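Side-chain contacts in RNA-binding protein RMD9, mitochondrial (Saccharomyces cerevisiae S288C, PDB 7A9X), which binds the dodecamer element in the 3'-untranslated regions of yeast mitochondrial mRNAs and takes part in their processing or stability: residues 435-438 and 439-442; 483-487 and 488-492. All coordinates share one frame; numbering follows the deposited sequence.

In the fold
Both contacts are local ones along a continuous run of chain, so neither closes a long loop, and they follow in series without crossing. The chain comes first to contact 1, the opening turns of helix 436-445 at the start of the probable eighth pentatricopeptide repeat. It then passes through helix 454-470 and reaches contact 2, where helix 478-486 gives way to helix 489-502. The two centres lie about 15 Å apart, and they touch where Ala483 CB packs 3.5 Å from Arg440 O, tying helix 436-445 to helix 478-486. Each offers an arginine to the RNA of chain B: Arg440 bonds to a base, Arg485 reaches toward a phosphate.

Contact 1: 435-438 and 439-442; sequences TIIS and YRIL. With nucleotides of chain B.
Ile436 and Arg440 run side by side on the first turns of helix 436-445, at the start of the probable eighth pentatricopeptide repeat, facing the bound RNA. The Arg440 chain is extended from CG to NE and carries its guanidinium past Ile436, whose CD1 sits over one face, offset toward the rim, 3.4 Å from NH2. At the edge of that group NH1 donates to O2 of U11 of chain B at 2.8 Å, with an N-H...O angle of 155°. The other donors have partners too: NE forms a salt bridge with Asp480, NH1 a second one with Asp134, and NH2 is hydrogen-bonded elsewhere in the structure, an arrangement that probably fixes the rotation of the guanidinium.

Ile437 reaches the same base with CD1, 3.3 Å from O2 of U11 of chain B, while its CG2, anti to the backbone N, meets Ile441 CD1 at 3.7 Å. Ile441 also lies against the sugar O4' of U11 of chain B, so the two isoleucines pack against U10 and U11 of chain B.

The helix start is capped by Thr435, whose OG1 accepts from Ile437 N at 3.2 Å and is bonded also to Glu401. From there the backbone carbonyls of Ile436, Ile437 and Ser438 are taken by the amides of Arg440, Ile441 and Leu442 in turn. Ser438 OG stands between its backbone N and carbonyl carbon (chi1 58°), turned back toward the start of the helix, where Glu401 and Arg434 are its hydrogen-bonding partners; Glu401 thus serves both hydroxyls. Tyr439 packs against helix 454-470 and has a cation-pi contact with Arg434. At the edge of its ring, in the ring plane, Thr435 O lies 3.2 Å from Tyr439 CD1.

Contact 2: 483-487 and 488-492; sequences ALRDA and TVVWS. With nucleotides of chain B.
A helix-to-helix junction, where helix 478-486 gives way to helix 489-502, brings Thr488 OG1 back to Leu484 O, to which it donates at 3.0 Å. Thr488 stands at the N-cap position, but with OG1 set between its backbone N and carbonyl carbon (chi1 60°) the hydroxyl faces the preceding turn instead of capping the new helix. Arg485 O is gripped twice, by Thr488 N and by Val490 N, which reach it from opposite faces of its plane, the latter bond nearly straight at 170°. A valine in place of Thr488 would lose the hydroxyl and is likely to leave Leu484 O without this donor at the junction.

The Arg485 chain bends at chi2 and chi3, turning its guanidinium toward the RNA. NH1 lies 2.3 Å from OP1 of U13 of chain B, too short for its geometry to be trusted. C5 of the same nucleotide lies over one face, and NH2 forms a salt bridge with Asp486 OD1 at 3.0 Å, meeting it from above the carboxylate plane. The Arg485 and Val490 side chains cross at a slant, with Arg485 CD 3.8 Å from Val490 CG2. Asp486 and Val490 lie side by side, with Asp486 OD1 3.3 Å from Val490 CG2.

Contact 1: 435-438 and 439-442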
loop_
_atom_site.group_PDB
_atom_site.type_symbol
_atom_site.label_atom_id
_atom_site.label_comp_id
_atom_site.label_asym_id
_atom_site.label_seq_id
_atom_site.Cartn_x
_atom_site.Cartn_y
_atom_site.Cartn_z
ATOM N N THR A 435 15.841 -5.225 11.394
ATOM C CA THR A 435 14.837 -4.320 11.939
ATOM C C THR A 435 14.084 -5.036 13.054
ATOM O O THR A 435 14.291 -6.225 13.311
ATOM C CB THR A 435 13.854 -3.846 10.863
ATOM O OG1 THR A 435 12.931 -4.899 10.561
ATOM C CG2 THR A 435 14.590 -3.441 9.600
ATOM N N ILE A 436 13.191 -4.298 13.719
ATOM C CA ILE A 436 12.380 -4.896 14.771
ATOM C C ILE A 436 11.316 -5.841 14.236
ATOM O O ILE A 436 10.726 -6.593 15.020
ATOM C CB ILE A 436 11.707 -3.806 15.629
ATOM C CG1 ILE A 436 10.691 -3.019 14.801
ATOM C CG2 ILE A 436 12.754 -2.870 16.216
ATOM C CD1 ILE A 436 9.944 -1.968 15.601
ATOM N N ILE A 437 11.057 -5.825 12.925
ATOM C CA ILE A 437 10.025 -6.688 12.356
ATOM C C ILE A 437 10.382 -8.157 12.556
ATOM O O ILE A 437 9.534 -8.964 12.956
ATOM C CB ILE A 437 9.812 -6.367 10.865
ATOM C CG1 ILE A 437 9.640 -4.862 10.647
ATOM C CG2 ILE A 437 8.614 -7.140 10.324
ATOM C CD1 ILE A 437 8.432 -4.271 11.320
ATOM N N SER A 438 11.634 -8.525 12.275
ATOM C CA SER A 438 12.054 -9.917 12.407
ATOM C C SER A 438 11.885 -10.409 13.839
ATOM O O SER A 438 11.330 -11.490 14.076
ATOM C CB SER A 438 13.507 -10.068 11.957
ATOM O OG SER A 438 14.358 -9.225 12.717
ATOM N N TYR A 439 12.356 -9.624 14.810
ATOM C CA TYR A 439 12.246 -10.032 16.205
ATOM C C TYR A 439 10.790 -10.144 16.638
ATOM O O TYR A 439 10.458 -10.997 17.470
ATOM C CB TYR A 439 13.010 -9.052 17.097
ATOM C CG TYR A 439 14.486 -8.954 16.763
ATOM C CD1 TYR A 439 14.940 -8.079 15.784
ATOM C CD2 TYR A 439 15.422 -9.740 17.424
ATOM C CE1 TYR A 439 16.287 -7.987 15.471
ATOM C CE2 TYR A 439 16.773 -9.653 17.119
ATOM C CZ TYR A 439 17.198 -8.775 16.142
ATOM O OH TYR A 439 18.536 -8.683 15.833
ATOM N N ARG A 440 9.910 -9.309 16.082
ATOM C CA ARG A 440 8.483 -9.465 16.347
ATOM C C ARG A 440 7.959 -10.778 15.780
ATOM O O ARG A 440 7.219 -11.500 16.457
ATOM C CB ARG A 440 7.705 -8.284 15.764
ATOM C CG ARG A 440 7.801 -7.009 16.580
ATOM C CD ARG A 440 7.145 -5.842 15.866
ATOM N NE ARG A 440 7.173 -4.630 16.678
ATOM C CZ ARG A 440 6.809 -3.428 16.242
ATOM N NH1 ARG A 440 6.391 -3.272 14.991
ATOM N NH2 ARG A 440 6.868 -2.383 17.055
ATOM N N ILE A 441 8.339 -11.106 14.543
ATOM C CA ILE A 441 7.837 -12.319 13.906
ATOM C C ILE A 441 8.420 -13.558 14.573
ATOM O O ILE A 441 7.728 -14.568 14.747
ATOM C CB ILE A 441 8.142 -12.291 12.397
ATOM C CG1 ILE A 441 7.472 -11.080 11.746
ATOM C CG2 ILE A 441 7.671 -13.577 11.736
ATOM C CD1 ILE A 441 7.968 -10.792 10.353
ATOM N N LEU A 442 9.700 -13.503 14.956
ATOM C CA LEU A 442 10.319 -14.640 15.631
ATOM C C LEU A 442 9.603 -14.963 16.936
ATOM O O LEU A 442 9.439 -16.137 17.289
ATOM C CB LEU A 442 11.801 -14.357 15.879
ATOM C CG LEU A 442 12.723 -14.480 14.663
ATOM C CD1 LEU A 442 14.074 -13.847 14.944
ATOM C CD2 LEU A 442 12.896 -15.940 14.279
ATOM P P U B 11 2.301 -9.635 7.968
ATOM O OP1 U B 11 1.550 -10.915 8.060
ATOM O OP2 U B 11 1.626 -8.436 7.410
ATOM O "O5'" U B 11 2.844 -9.267 9.421
ATOM C "C5'" U B 11 3.499 -10.234 10.225
ATOM C "C4'" U B 11 4.067 -9.616 11.476
ATOM O "O4'" U B 11 5.163 -8.727 11.133
ATOM C "C3'" U B 11 3.121 -8.736 12.277
ATOM O "O3'" U B 11 2.234 -9.473 13.097
ATOM C "C2'" U B 11 4.079 -7.844 13.053
ATOM O "O2'" U B 11 4.635 -8.541 14.158
ATOM C "C1'" U B 11 5.184 -7.626 12.020
ATOM N N1 U B 11 4.972 -6.390 11.236
ATOM C C2 U B 11 5.256 -5.178 11.839
ATOM O O2 U B 11 5.671 -5.079 12.981
ATOM N N3 U B 11 5.038 -4.078 11.047
ATOM C C4 U B 11 4.574 -4.071 9.746
ATOM O O4 U B 11 4.423 -2.998 9.161
ATOM C C5 U B 11 4.303 -5.363 9.197
ATOM C C6 U B 11 4.507 -6.451 9.944
ATOM P P U B 10 2.024 -5.724 4.450
ATOM O OP1 U B 10 0.771 -6.521 4.519
ATOM O OP2 U B 10 2.134 -4.472 5.242
ATOM O "O5'" U B 10 3.233 -6.682 4.855
ATOM C "C5'" U B 10 3.267 -8.042 4.445
ATOM C "C4'" U B 10 4.418 -8.772 5.090
ATOM O "O4'" U B 10 5.653 -8.093 4.756
ATOM C "C3'" U B 10 4.398 -8.811 6.612
ATOM O "O3'" U B 10 3.634 -9.898 7.111
ATOM C "C2'" U B 10 5.875 -8.899 6.986
ATOM O "O2'" U B 10 6.328 -10.244 6.954
ATOM C "C1'" U B 10 6.544 -8.125 5.847
ATOM N N1 U B 10 6.888 -6.732 6.216
ATOM C C2 U B 10 8.188 -6.478 6.611
ATOM O O2 U B 10 9.042 -7.344 6.672
ATOM N N3 U B 10 8.450 -5.168 6.929
ATOM C C4 U B 10 7.562 -4.113 6.891
ATOM O O4 U B 10 7.948 -2.988 7.209
ATOM C C5 U B 10 6.237 -4.457 6.470
ATOM C C6 U B 10 5.955 -5.723 6.153
#

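Contact 2: 483-487 and 488-492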
loop_
_atom_site.group_PDB
_atom_site.type_symbol
_atom_site.label_atom_id
_atom_site.label_comp_id
_atom_site.label_asym_id
_atom_site.label_seq_id
_atom_site.Cartn_x
_atom_site.Cartn_y
_atom_site.Cartn_z
ATOM N N ALA A 483 2.514 -9.730 19.371
ATOM C CA ALA A 483 3.364 -10.890 19.127
ATOM C C ALA A 483 3.465 -11.773 20.365
ATOM O O ALA A 483 3.457 -13.003 20.258
ATOM C CB ALA A 483 4.753 -10.438 18.676
ATOM N N LEU A 484 3.566 -11.164 21.549
ATOM C CA LEU A 484 3.590 -11.952 22.777
ATOM C C LEU A 484 2.242 -12.616 23.025
ATOM O O LEU A 484 2.180 -13.761 23.489
ATOM C CB LEU A 484 3.981 -11.064 23.960
ATOM C CG LEU A 484 4.260 -11.739 25.306
ATOM C CD1 LEU A 484 5.516 -12.599 25.241
ATOM C CD2 LEU A 484 4.376 -10.691 26.403
ATOM N N ARG A 485 1.149 -11.913 22.718
ATOM C CA ARG A 485 -0.176 -12.508 22.849
ATOM C C ARG A 485 -0.355 -13.685 21.897
ATOM O O ARG A 485 -0.886 -14.730 22.288
ATOM C CB ARG A 485 -1.247 -11.444 22.610
ATOM C CG ARG A 485 -2.646 -11.992 22.411
ATOM C CD ARG A 485 -3.110 -11.754 20.986
ATOM N NE ARG A 485 -3.227 -10.329 20.693
ATOM C CZ ARG A 485 -3.312 -9.818 19.469
ATOM N NH1 ARG A 485 -3.421 -8.507 19.306
ATOM N NH2 ARG A 485 -3.279 -10.615 18.410
ATOM N N ASP A 486 0.091 -13.538 20.647
ATOM C CA ASP A 486 -0.038 -14.622 19.680
ATOM C C ASP A 486 0.786 -15.843 20.059
ATOM O O ASP A 486 0.435 -16.961 19.665
ATOM C CB ASP A 486 0.358 -14.133 18.286
ATOM C CG ASP A 486 -0.722 -13.294 17.638
ATOM O OD1 ASP A 486 -1.829 -13.211 18.213
ATOM O OD2 ASP A 486 -0.469 -12.720 16.560
ATOM N N ALA A 487 1.862 -15.664 20.819
ATOM C CA ALA A 487 2.708 -16.771 21.236
ATOM C C ALA A 487 2.236 -17.431 22.525
ATOM O O ALA A 487 2.822 -18.436 22.939
ATOM C CB ALA A 487 4.155 -16.296 21.402
ATOM N N THR A 488 1.200 -16.895 23.170
ATOM C CA THR A 488 0.728 -17.456 24.430
ATOM C C THR A 488 -0.777 -17.705 24.396
ATOM O O THR A 488 -1.222 -18.854 24.317
ATOM C CB THR A 488 1.087 -16.526 25.595
ATOM O OG1 THR A 488 0.473 -15.247 25.397
ATOM C CG2 THR A 488 2.601 -16.342 25.702
ATOM N N VAL A 489 -1.562 -16.626 24.443
ATOM C CA VAL A 489 -3.012 -16.738 24.580
ATOM C C VAL A 489 -3.619 -17.456 23.380
ATOM O O VAL A 489 -4.456 -18.355 23.533
ATOM C CB VAL A 489 -3.636 -15.344 24.767
ATOM C CG1 VAL A 489 -5.148 -15.446 24.948
ATOM C CG2 VAL A 489 -2.994 -14.639 25.943
ATOM N N VAL A 490 -3.216 -17.062 22.171
ATOM C CA VAL A 490 -3.792 -17.653 20.966
ATOM C C VAL A 490 -3.440 -19.131 20.877
ATOM O O VAL A 490 -4.280 -19.963 20.515
ATOM C CB VAL A 490 -3.330 -16.875 19.720
ATOM C CG1 VAL A 490 -4.012 -17.413 18.475
ATOM C CG2 VAL A 490 -3.624 -15.397 19.890
ATOM N N TRP A 491 -2.197 -19.485 21.218
ATOM C CA TRP A 491 -1.807 -20.891 21.234
ATOM C C TRP A 491 -2.612 -21.673 22.265
ATOM O O TRP A 491 -3.072 -22.786 21.984
ATOM C CB TRP A 491 -0.307 -21.015 21.509
ATOM C CG TRP A 491 0.189 -22.434 21.611
ATOM C CD1 TRP A 491 0.687 -23.207 20.599
ATOM C CD2 TRP A 491 0.236 -23.240 22.792
ATOM N NE1 TRP A 491 1.038 -24.446 21.080
ATOM C CE2 TRP A 491 0.771 -24.492 22.423
ATOM C CE3 TRP A 491 -0.124 -23.028 24.127
ATOM C CZ2 TRP A 491 0.954 -25.525 23.341
ATOM C CZ3 TRP A 491 0.059 -24.054 25.035
ATOM C CH2 TRP A 491 0.594 -25.286 24.639
ATOM N N SER A 492 -2.801 -21.106 23.460
ATOM C CA SER A 492 -3.581 -21.788 24.487
ATOM C C SER A 492 -5.040 -21.925 24.069
ATOM O O SER A 492 -5.633 -23.000 24.212
ATOM C CB SER A 492 -3.470 -21.042 25.816
ATOM O OG SER A 492 -2.116 -20.883 26.204
ATOM P P U B 13 -3.702 -6.935 16.365
ATOM O OP1 U B 13 -3.407 -6.711 17.803
ATOM O OP2 U B 13 -3.482 -8.280 15.773
ATOM O "O5'" U B 13 -5.219 -6.534 16.097
ATOM C "C5'" U B 13 -5.723 -6.403 14.776
ATOM C "C4'" U B 13 -7.229 -6.458 14.766
ATOM O "O4'" U B 13 -7.665 -7.794 15.129
ATOM C "C3'" U B 13 -7.921 -5.546 15.768
ATOM O "O3'" U B 13 -8.089 -4.227 15.274
ATOM C "C2'" U B 13 -9.238 -6.262 16.036
ATOM O "O2'" U B 13 -10.176 -5.987 15.006
ATOM C "C1'" U B 13 -8.822 -7.730 15.931
ATOM N N1 U B 13 -8.510 -8.339 17.245
ATOM C C2 U B 13 -9.533 -8.554 18.153
ATOM O O2 U B 13 -10.697 -8.252 17.945
ATOM N N3 U B 13 -9.139 -9.133 19.335
ATOM C C4 U B 13 -7.864 -9.523 19.696
ATOM O O4 U B 13 -7.671 -10.033 20.802
ATOM C C5 U B 13 -6.867 -9.278 18.702
ATOM C C6 U B 13 -7.218 -8.713 17.542
ATOM P P U B 14 -7.531 -2.963 16.094
ATOM O OP1 U B 14 -7.807 -1.753 15.282
ATOM O OP2 U B 14 -6.137 -3.251 16.517
ATOM O "O5'" U B 14 -8.450 -2.904 17.396
ATOM C "C5'" U B 14 -9.861 -2.741 17.290
ATOM C "C4'" U B 14 -10.552 -2.857 18.628
ATOM O "O4'" U B 14 -10.215 -4.139 19.231
ATOM C "C3'" U B 14 -10.184 -1.789 19.658
ATOM O "O3'" U B 14 -11.328 -1.477 20.453
ATOM C "C2'" U B 14 -9.139 -2.496 20.518
ATOM O "O2'" U B 14 -9.013 -1.990 21.830
ATOM C "C1'" U B 14 -9.655 -3.932 20.513
ATOM N N1 U B 14 -8.602 -4.936 20.722
ATOM C C2 U B 14 -8.583 -5.619 21.921
ATOM O O2 U B 14 -9.403 -5.429 22.801
ATOM N N3 U B 14 -7.566 -6.533 22.050
ATOM C C4 U B 14 -6.589 -6.824 21.120
ATOM O O4 U B 14 -5.735 -7.674 21.380
ATOM C C5 U B 14 -6.678 -6.072 19.906
ATOM C C6 U B 14 -7.657 -5.176 19.754
#